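Local coordinates for coiled-coil quantitatively-enriched protein 1 (Schizosaccharomyces pombe, PDB 7CUJ) that acts as a telomere-bound molecular adaptor, linking telomeres to the meiotic centrosome and supporting telomere length regulation, meiotic telomere clustering and chromosome segregation, at residues 193-198 with 223-228; 186-191 with 202-207; 66-71 with 95-100. All blocks are in the same frame, centred on the assembly; numbering follows the deposited sequence.

Contact 1: 193-198 with 223-228; sequences AYMSVT and CFQSSY
A Met-aromatic contact joins helix 191-200 to the loop that follows helix 217-223: the thioether of Met-195 meets the phenol end of Tyr-228. The sulfur stands beside the ring, near its plane, with Met-195 SD 5.4 Å from the centroid of the Tyr-228 ring. Its closest approach there is to the hydroxyl, Met-195 SD lying 3.1 Å from Tyr-228 OH, and the methyl CE touches the same oxygen. The methionine leaves its helix with CG beside the backbone N (chi1 -64°), then bends at chi2 and again at chi3. Those bends bring SD and CE toward the loop although its CB is not aimed there. CE also sits at the edge of the Tyr-194 ring and against the amide end of Gln-225, so one methyl touches three side chains. The Gln-225 amide end in turn approaches Tyr-194 on a slant, the two side chains crossing at about a right angle. Within the helix, Thr-198 OG1 hangs 3.3 Å above the centre of the Tyr-194 ring while it bonds to Tyr-194 O, which also accepts the ordinary helical bond from Thr-198 N. Shortening Met-195 to an alanine is likely to leave the Tyr-228 hydroxyl without its sulfur and methyl neighbours and to open a gap between helix and loop. Arg-210 adds a cation-pi contact to Tyr-194, and Phe-232 meets the Tyr-228 ring. At the surface of this alpha/beta domain, the joint between helix and loop is thus an edge-on Met-aromatic contact.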
loop_
_atom_site.group_PDB
_atom_site.type_symbol
_atom_site.label_atom_id
_atom_site.label_comp_id
_atom_site.label_asym_id
_atom_site.label_seq_id
_atom_site.Cartn_x
_atom_site.Cartn_y
_atom_site.Cartn_z
ATOM N N ALA A 193 -5.720 -5.173 27.639
ATOM C CA ALA A 193 -6.360 -5.755 28.810
ATOM C C ALA A 193 -7.008 -4.662 29.655
ATOM O O ALA A 193 -8.091 -4.865 30.196
ATOM C CB ALA A 193 -5.366 -6.558 29.614
ATOM N N TYR A 194 -6.342 -3.504 29.753
ATOM C CA TYR A 194 -6.896 -2.375 30.484
ATOM C C TYR A 194 -8.179 -1.899 29.808
ATOM O O TYR A 194 -9.210 -1.783 30.465
ATOM C CB TYR A 194 -5.871 -1.252 30.659
ATOM C CG TYR A 194 -6.378 -0.109 31.501
ATOM C CD1 TYR A 194 -6.325 -0.164 32.886
ATOM C CD2 TYR A 194 -6.934 1.019 30.917
ATOM C CE1 TYR A 194 -6.802 0.877 33.667
ATOM C CE2 TYR A 194 -7.415 2.069 31.683
ATOM C CZ TYR A 194 -7.350 1.996 33.063
ATOM O OH TYR A 194 -7.821 3.025 33.827
ATOM N N MET A 195 -8.104 -1.639 28.495
ATOM C CA MET A 195 -9.247 -1.199 27.709
ATOM C C MET A 195 -10.434 -2.123 27.968
ATOM O O MET A 195 -11.535 -1.659 28.256
ATOM C CB MET A 195 -8.938 -1.224 26.207
ATOM C CG MET A 195 -7.840 -0.272 25.760
ATOM S SD MET A 195 -8.305 1.472 25.872
ATOM C CE MET A 195 -7.658 1.884 27.491
ATOM N N SER A 196 -10.171 -3.433 27.871
ATOM C CA SER A 196 -11.172 -4.485 27.953
ATOM C C SER A 196 -11.787 -4.551 29.350
ATOM O O SER A 196 -13.008 -4.587 29.486
ATOM C CB SER A 196 -10.567 -5.807 27.547
ATOM O OG SER A 196 -11.539 -6.840 27.555
ATOM N N VAL A 197 -10.932 -4.559 30.380
ATOM C CA VAL A 197 -11.357 -4.807 31.751
ATOM C C VAL A 197 -12.094 -3.590 32.313
ATOM O O VAL A 197 -13.063 -3.746 33.052
ATOM C CB VAL A 197 -10.174 -5.238 32.641
ATOM C CG1 VAL A 197 -10.523 -5.215 34.120
ATOM C CG2 VAL A 197 -9.647 -6.608 32.243
ATOM N N THR A 198 -11.632 -2.384 31.952
ATOM C CA THR A 198 -12.204 -1.137 32.442
ATOM C C THR A 198 -13.644 -0.981 31.953
ATOM O O THR A 198 -14.500 -0.510 32.698
ATOM C CB THR A 198 -11.327 0.067 32.065
ATOM O OG1 THR A 198 -10.078 -0.076 32.742
ATOM C CG2 THR A 198 -11.939 1.403 32.428
ATOM N N CYS A 223 -2.012 8.659 25.922
ATOM C CA CYS A 223 -1.957 10.104 25.745
ATOM C C CYS A 223 -3.256 10.654 25.157
ATOM O O CYS A 223 -3.487 11.860 25.214
ATOM C CB CYS A 223 -0.783 10.510 24.860
ATOM S SG CYS A 223 0.832 10.263 25.644
ATOM N N PHE A 224 -4.094 9.777 24.588
ATOM C CA PHE A 224 -5.341 10.208 23.973
ATOM C C PHE A 224 -6.536 9.529 24.640
ATOM O O PHE A 224 -7.653 9.604 24.132
ATOM C CB PHE A 224 -5.303 10.019 22.451
ATOM C CG PHE A 224 -4.280 10.875 21.748
ATOM C CD1 PHE A 224 -2.989 10.409 21.546
ATOM C CD2 PHE A 224 -4.597 12.151 21.304
ATOM C CE1 PHE A 224 -2.038 11.196 20.914
ATOM C CE2 PHE A 224 -3.645 12.937 20.668
ATOM C CZ PHE A 224 -2.367 12.460 20.477
ATOM N N GLN A 225 -6.289 8.889 25.790
ATOM C CA GLN A 225 -7.340 8.324 26.623
ATOM C C GLN A 225 -8.388 9.391 26.923
ATOM O O GLN A 225 -9.586 9.119 26.881
ATOM C CB GLN A 225 -6.760 7.841 27.953
ATOM C CG GLN A 225 -6.356 6.374 27.967
ATOM C CD GLN A 225 -5.942 5.931 29.348
ATOM O OE1 GLN A 225 -5.206 6.622 30.051
ATOM N NE2 GLN A 225 -6.417 4.764 29.747
ATOM N N SER A 226 -7.907 10.607 27.214
ATOM C CA SER A 226 -8.708 11.728 27.680
ATOM C C SER A 226 -9.847 12.062 26.716
ATOM O O SER A 226 -10.845 12.652 27.127
ATOM C CB SER A 226 -7.831 12.931 27.926
ATOM O OG SER A 226 -6.919 13.116 26.853
ATOM N N SER A 227 -9.694 11.677 25.441
ATOM C CA SER A 227 -10.645 12.045 24.402
ATOM C C SER A 227 -11.689 10.949 24.174
ATOM O O SER A 227 -12.826 11.082 24.626
ATOM C CB SER A 227 -9.941 12.441 23.123
ATOM O OG SER A 227 -9.064 11.415 22.681
ATOM N N TYR A 228 -11.287 9.875 23.475
ATOM C CA TYR A 228 -12.173 8.848 22.937
ATOM C C TYR A 228 -13.240 9.468 22.034
ATOM O O TYR A 228 -14.351 8.948 21.928
ATOM C CB TYR A 228 -12.802 7.983 24.037
ATOM C CG TYR A 228 -11.874 7.001 24.706
ATOM C CD1 TYR A 228 -11.221 6.012 23.982
ATOM C CD2 TYR A 228 -11.669 7.045 26.077
ATOM C CE1 TYR A 228 -10.372 5.109 24.602
ATOM C CE2 TYR A 228 -10.824 6.150 26.711
ATOM C CZ TYR A 228 -10.172 5.179 25.970
ATOM O OH TYR A 228 -9.341 4.293 26.591
#

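Contact 2: 186-191 with 202-207; sequences TIFYDI and PSIQSL
Thr-186 and Ser-206 each turn a hydroxyl into the gap between strand and loop: Thr-186 carries OG1 beside its backbone N (chi1 -50°), and Ser-206 holds OG between its backbone N and carbonyl carbon (chi1 69°). The two oxygens meet in a hydrogen bond, Thr-186 OG1 to Ser-206 OG, at 2.9 Å, in which either may be the donor. Right beside it the backbones are tied as well, Thr-186 N giving its hydrogen to Leu-207 O over 2.7 Å, with an angle of 142° at the hydrogen. Thr-186 is therefore gripped twice, once through its backbone and once through its side chain, and the loop is pinned just before it becomes strand 208-213. Leu-207 O also lies 3.3 Å from Thr-186 O, but both are acceptors and no bond links them. Further along the strand the contact turns apolar. Ile-204 faces the strand, and its CD1 reaches the edge of the Phe-188 ring, close to the ring plane, 4.4 Å from Phe-188 CZ. That phenylalanine is buried; its ring also meets Phe-125, and it packs edge-to-face with Tyr-194. Beyond the strand, Asp-190 is the N-cap of helix 191-200, its OD1 accepting from Ala-193 N. Strand 184-188, helix 191-200 and strand 208-213 together form a beta-alpha-beta crossover, and this contact closes its return. Backbone bonds of Thr-186 and Phe-188 with Leu-209 carry the pairing on into strand 208-213, while Ile-187 bonds to strand 121-126 on the other flank.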
loop_
_atom_site.group_PDB
_atom_site.type_symbol
_atom_site.label_atom_id
_atom_site.label_comp_id
_atom_site.label_asym_id
_atom_site.label_seq_id
_atom_site.Cartn_x
_atom_site.Cartn_y
_atom_site.Cartn_z
ATOM N N THR A 186 -3.154 -4.705 41.599
ATOM C CA THR A 186 -3.548 -5.056 40.240
ATOM C C THR A 186 -2.526 -4.546 39.225
ATOM O O THR A 186 -2.185 -3.365 39.217
ATOM C CB THR A 186 -4.953 -4.536 39.902
ATOM O OG1 THR A 186 -5.844 -4.934 40.944
ATOM C CG2 THR A 186 -5.477 -5.049 38.579
ATOM N N ILE A 187 -2.059 -5.453 38.357
ATOM C CA ILE A 187 -1.133 -5.122 37.283
ATOM C C ILE A 187 -1.790 -5.447 35.943
ATOM O O ILE A 187 -2.300 -6.548 35.739
ATOM C CB ILE A 187 0.208 -5.870 37.440
ATOM C CG1 ILE A 187 0.833 -5.660 38.821
ATOM C CG2 ILE A 187 1.172 -5.482 36.326
ATOM C CD1 ILE A 187 1.803 -6.746 39.224
ATOM N N PHE A 188 -1.753 -4.475 35.027
ATOM C CA PHE A 188 -2.142 -4.709 33.647
ATOM C C PHE A 188 -0.886 -4.916 32.811
ATOM O O PHE A 188 -0.081 -3.998 32.656
ATOM C CB PHE A 188 -3.016 -3.566 33.133
ATOM C CG PHE A 188 -4.404 -3.584 33.716
ATOM C CD1 PHE A 188 -5.427 -4.274 33.084
ATOM C CD2 PHE A 188 -4.674 -2.958 34.924
ATOM C CE1 PHE A 188 -6.700 -4.312 33.633
ATOM C CE2 PHE A 188 -5.946 -2.997 35.473
ATOM C CZ PHE A 188 -6.957 -3.672 34.825
ATOM N N TYR A 189 -0.726 -6.143 32.300
ATOM C CA TYR A 189 0.421 -6.477 31.472
ATOM C C TYR A 189 0.412 -5.612 30.212
ATOM O O TYR A 189 1.469 -5.223 29.721
ATOM C CB TYR A 189 0.459 -7.975 31.151
ATOM C CG TYR A 189 1.622 -8.391 30.284
ATOM C CD1 TYR A 189 2.828 -8.783 30.848
ATOM C CD2 TYR A 189 1.527 -8.379 28.900
ATOM C CE1 TYR A 189 3.904 -9.159 30.060
ATOM C CE2 TYR A 189 2.593 -8.754 28.097
ATOM C CZ TYR A 189 3.786 -9.144 28.680
ATOM O OH TYR A 189 4.840 -9.515 27.899
ATOM N N ASP A 190 -0.791 -5.310 29.710
ATOM C CA ASP A 190 -0.955 -4.613 28.444
ATOM C C ASP A 190 -2.208 -3.741 28.484
ATOM O O ASP A 190 -3.129 -3.999 29.260
ATOM C CB ASP A 190 -0.971 -5.592 27.265
ATOM C CG ASP A 190 -2.089 -6.617 27.349
ATOM O OD1 ASP A 190 -3.253 -6.246 27.077
ATOM O OD2 ASP A 190 -1.791 -7.774 27.704
ATOM N N ILE A 191 -2.222 -2.720 27.618
ATOM C CA ILE A 191 -3.265 -1.709 27.578
ATOM C C ILE A 191 -4.552 -2.307 27.015
ATOM O O ILE A 191 -5.637 -1.915 27.435
ATOM C CB ILE A 191 -2.789 -0.460 26.805
ATOM C CG1 ILE A 191 -1.896 0.433 27.671
ATOM C CG2 ILE A 191 -3.952 0.321 26.205
ATOM C CD1 ILE A 191 -2.571 0.988 28.912
ATOM N N PRO A 202 -17.009 -2.953 36.711
ATOM C CA PRO A 202 -17.068 -1.669 37.415
ATOM C C PRO A 202 -15.674 -1.255 37.883
ATOM O O PRO A 202 -14.828 -2.111 38.139
ATOM C CB PRO A 202 -17.990 -1.949 38.614
ATOM C CG PRO A 202 -17.894 -3.447 38.826
ATOM C CD PRO A 202 -17.707 -4.026 37.439
ATOM N N SER A 203 -15.450 0.062 37.981
ATOM C CA SER A 203 -14.155 0.618 38.346
ATOM C C SER A 203 -13.643 -0.025 39.633
ATOM O O SER A 203 -14.369 -0.112 40.622
ATOM C CB SER A 203 -14.208 2.122 38.449
ATOM O OG SER A 203 -15.178 2.531 39.400
ATOM N N ILE A 204 -12.381 -0.472 39.598
ATOM C CA ILE A 204 -11.810 -1.339 40.619
ATOM C C ILE A 204 -11.316 -0.501 41.799
ATOM O O ILE A 204 -10.710 0.552 41.611
ATOM C CB ILE A 204 -10.689 -2.218 40.020
ATOM C CG1 ILE A 204 -11.188 -3.034 38.823
ATOM C CG2 ILE A 204 -10.064 -3.112 41.083
ATOM C CD1 ILE A 204 -10.089 -3.575 37.934
ATOM N N GLN A 205 -11.588 -0.996 43.015
ATOM C CA GLN A 205 -11.055 -0.423 44.241
ATOM C C GLN A 205 -9.794 -1.184 44.645
ATOM O O GLN A 205 -9.845 -2.068 45.501
ATOM C CB GLN A 205 -12.097 -0.466 45.365
ATOM C CG GLN A 205 -13.119 0.661 45.313
ATOM C CD GLN A 205 -13.905 0.805 46.595
ATOM O OE1 GLN A 205 -14.028 -0.130 47.385
ATOM N NE2 GLN A 205 -14.453 1.989 46.810
ATOM N N SER A 206 -8.670 -0.835 44.005
ATOM C CA SER A 206 -7.360 -1.358 44.362
ATOM C C SER A 206 -6.267 -0.588 43.626
ATOM O O SER A 206 -6.552 0.190 42.717
ATOM C CB SER A 206 -7.264 -2.843 44.096
ATOM O OG SER A 206 -7.267 -3.115 42.702
ATOM N N LEU A 207 -5.015 -0.820 44.042
ATOM C CA LEU A 207 -3.837 -0.285 43.378
ATOM C C LEU A 207 -3.749 -0.867 41.968
ATOM O O LEU A 207 -3.748 -2.085 41.798
ATOM C CB LEU A 207 -2.606 -0.660 44.212
ATOM C CG LEU A 207 -1.251 -0.229 43.649
ATOM C CD1 LEU A 207 -1.028 1.263 43.849
ATOM C CD2 LEU A 207 -0.127 -1.025 44.291
#

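Contact 3: 66-71 with 95-100; sequences HPSLYD and SSYAEN
Tyr-97 O is met by two groups: Asn-100 N hydrogen-bonds to it at 3.2 Å, and the His-66 ring comes up edge-on, its CE1 only 3.1 Å from Tyr-97 O. The histidine is the first residue past helix 47-65, where the chain enters the 3-10 turn 67-69, and its partner lies in the loop leading to helix 102-112. The contact thus holds the two ends of one long, largely irregular connection together, part of it not modelled, probably because it is disordered. His-66 throws CG to the far side of its backbone N (chi1 -153°), which carries the imidazole across to the tyrosine. There the rings form an offset edge-to-face pair: the edge of Tyr-97 points at the face of His-66, the centroids of the His-66 and Tyr-97 rings are 5.6 Å apart, and the planes stand at 64°. Ser-68 OG lies at the edge of the tyrosine, in the ring plane, 3.2 Å from Tyr-97 CD2. Phe-104 makes a second edge-to-face contact with His-66, and Tyr-97 packs on Phe-130 of helix 129-141. The chain of another protein also reaches this place, packing on Ser-68, Tyr-70, Asp-71 and Asn-100, which is consistent with the adaptor role. Beside the ring pair the loop ends also touch through aliphatic carbon, Pro-67 CG resting 4.0 Å from Asn-100 CB.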
loop_
_atom_site.group_PDB
_atom_site.type_symbol
_atom_site.label_atom_id
_atom_site.label_comp_id
_atom_site.label_asym_id
_atom_site.label_seq_id
_atom_site.Cartn_x
_atom_site.Cartn_y
_atom_site.Cartn_z
ATOM N N HIS A 66 4.178 -9.215 23.227
ATOM C CA HIS A 66 5.426 -9.940 23.051
ATOM C C HIS A 66 5.682 -10.178 21.568
ATOM O O HIS A 66 4.791 -10.633 20.856
ATOM C CB HIS A 66 5.398 -11.270 23.814
ATOM C CG HIS A 66 6.754 -11.745 24.209
ATOM N ND1 HIS A 66 7.205 -11.664 25.508
ATOM C CD2 HIS A 66 7.762 -12.283 23.490
ATOM C CE1 HIS A 66 8.428 -12.150 25.577
ATOM N NE2 HIS A 66 8.794 -12.532 24.351
ATOM N N PRO A 67 6.903 -9.895 21.058
ATOM C CA PRO A 67 7.217 -10.128 19.647
ATOM C C PRO A 67 7.108 -11.590 19.213
ATOM O O PRO A 67 6.887 -11.870 18.036
ATOM C CB PRO A 67 8.656 -9.603 19.496
ATOM C CG PRO A 67 9.215 -9.590 20.907
ATOM C CD PRO A 67 8.028 -9.302 21.801
ATOM N N SER A 68 7.230 -12.514 20.176
ATOM C CA SER A 68 7.240 -13.939 19.879
ATOM C C SER A 68 5.837 -14.456 19.551
ATOM O O SER A 68 5.677 -15.634 19.247
ATOM C CB SER A 68 7.899 -14.732 20.978
ATOM O OG SER A 68 7.085 -14.751 22.139
ATOM N N LEU A 69 4.835 -13.567 19.586
ATOM C CA LEU A 69 3.526 -13.876 19.028
ATOM C C LEU A 69 3.630 -14.068 17.510
ATOM O O LEU A 69 2.677 -14.532 16.887
ATOM C CB LEU A 69 2.517 -12.770 19.375
ATOM C CG LEU A 69 2.067 -12.662 20.834
ATOM C CD1 LEU A 69 1.008 -11.583 20.997
ATOM C CD2 LEU A 69 1.540 -13.988 21.366
ATOM N N TYR A 70 4.781 -13.702 16.920
ATOM C CA TYR A 70 5.020 -13.873 15.491
ATOM C C TYR A 70 6.136 -14.885 15.243
ATOM O O TYR A 70 6.721 -14.921 14.162
ATOM C CB TYR A 70 5.232 -12.524 14.792
ATOM C CG TYR A 70 4.009 -11.648 14.851
ATOM C CD1 TYR A 70 2.929 -11.873 14.011
ATOM C CD2 TYR A 70 3.904 -10.633 15.787
ATOM C CE1 TYR A 70 1.783 -11.097 14.081
ATOM C CE2 TYR A 70 2.766 -9.848 15.871
ATOM C CZ TYR A 70 1.701 -10.083 15.018
ATOM O OH TYR A 70 0.573 -9.321 15.100
ATOM N N ASP A 71 6.414 -15.713 16.256
ATOM C CA ASP A 71 7.252 -16.890 16.101
ATOM C C ASP A 71 6.360 -18.040 15.646
ATOM O O ASP A 71 5.296 -18.259 16.219
ATOM C CB ASP A 71 7.961 -17.229 17.415
ATOM C CG ASP A 71 9.073 -18.258 17.292
ATOM O OD1 ASP A 71 9.310 -18.746 16.167
ATOM O OD2 ASP A 71 9.701 -18.562 18.331
ATOM N N SER A 95 11.156 -19.483 29.110
ATOM C CA SER A 95 12.434 -18.950 29.567
ATOM C C SER A 95 13.311 -18.497 28.398
ATOM O O SER A 95 14.449 -18.080 28.604
ATOM C CB SER A 95 13.163 -19.874 30.529
ATOM O OG SER A 95 13.926 -20.850 29.836
ATOM N N SER A 96 12.765 -18.568 27.177
ATOM C CA SER A 96 13.380 -17.962 26.007
ATOM C C SER A 96 12.994 -16.487 25.921
ATOM O O SER A 96 13.636 -15.717 25.211
ATOM C CB SER A 96 12.965 -18.675 24.744
ATOM O OG SER A 96 13.788 -19.804 24.498
ATOM N N TYR A 97 11.960 -16.108 26.682
ATOM C CA TYR A 97 11.073 -15.017 26.309
ATOM C C TYR A 97 11.527 -13.669 26.868
ATOM O O TYR A 97 11.400 -12.653 26.188
ATOM C CB TYR A 97 9.624 -15.386 26.643
ATOM C CG TYR A 97 9.090 -16.532 25.818
ATOM C CD1 TYR A 97 9.378 -17.848 26.145
ATOM C CD2 TYR A 97 8.314 -16.302 24.692
ATOM C CE1 TYR A 97 8.903 -18.904 25.383
ATOM C CE2 TYR A 97 7.829 -17.346 23.920
ATOM C CZ TYR A 97 8.124 -18.653 24.267
ATOM O OH TYR A 97 7.649 -19.686 23.508
ATOM N N ALA A 98 12.067 -13.660 28.093
ATOM C CA ALA A 98 12.411 -12.421 28.778
ATOM C C ALA A 98 13.544 -11.679 28.067
ATOM O O ALA A 98 13.900 -10.570 28.461
ATOM C CB ALA A 98 12.762 -12.713 30.215
ATOM N N GLU A 99 14.094 -12.295 27.014
ATOM C CA GLU A 99 15.189 -11.733 26.238
ATOM C C GLU A 99 14.738 -10.455 25.530
ATOM O O GLU A 99 15.504 -9.497 25.433
ATOM C CB GLU A 99 15.693 -12.774 25.235
ATOM C CG GLU A 99 16.859 -12.302 24.382
ATOM C CD GLU A 99 17.529 -13.386 23.553
ATOM O OE1 GLU A 99 16.847 -14.369 23.193
ATOM O OE2 GLU A 99 18.738 -13.247 23.276
ATOM N N ASN A 100 13.488 -10.449 25.047
ATOM C CA ASN A 100 13.011 -9.392 24.169
ATOM C C ASN A 100 11.813 -8.655 24.767
ATOM O O ASN A 100 11.186 -7.848 24.081
ATOM C CB ASN A 100 12.705 -9.920 22.763
ATOM C CG ASN A 100 13.949 -10.150 21.931
ATOM O OD1 ASN A 100 14.622 -9.202 21.535
ATOM N ND2 ASN A 100 14.257 -11.406 21.656
#

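Contact 3 comes first along the chain and closes before the others open, whereas the segments of contacts 1 and 2 alternate. Those two are neighbours, their centres 12 Å apart, and they touch where Phe-188 of strand 184-188 packs on Tyr-194 and Val-197 of helix 191-200. Contact 3 lies on the opposite side of the chain's centre, its centre about 25 Å from that of contact 1 and 24 Å from that of contact 2. Contacts 2 and 3 meet at one point, where the hydroxyl of Tyr-189 packs against the His-66 ring. This middle piece of the longer protein is thus an alpha/beta domain built on a parallel sheet, with a partner protein bound on the contact 3 side.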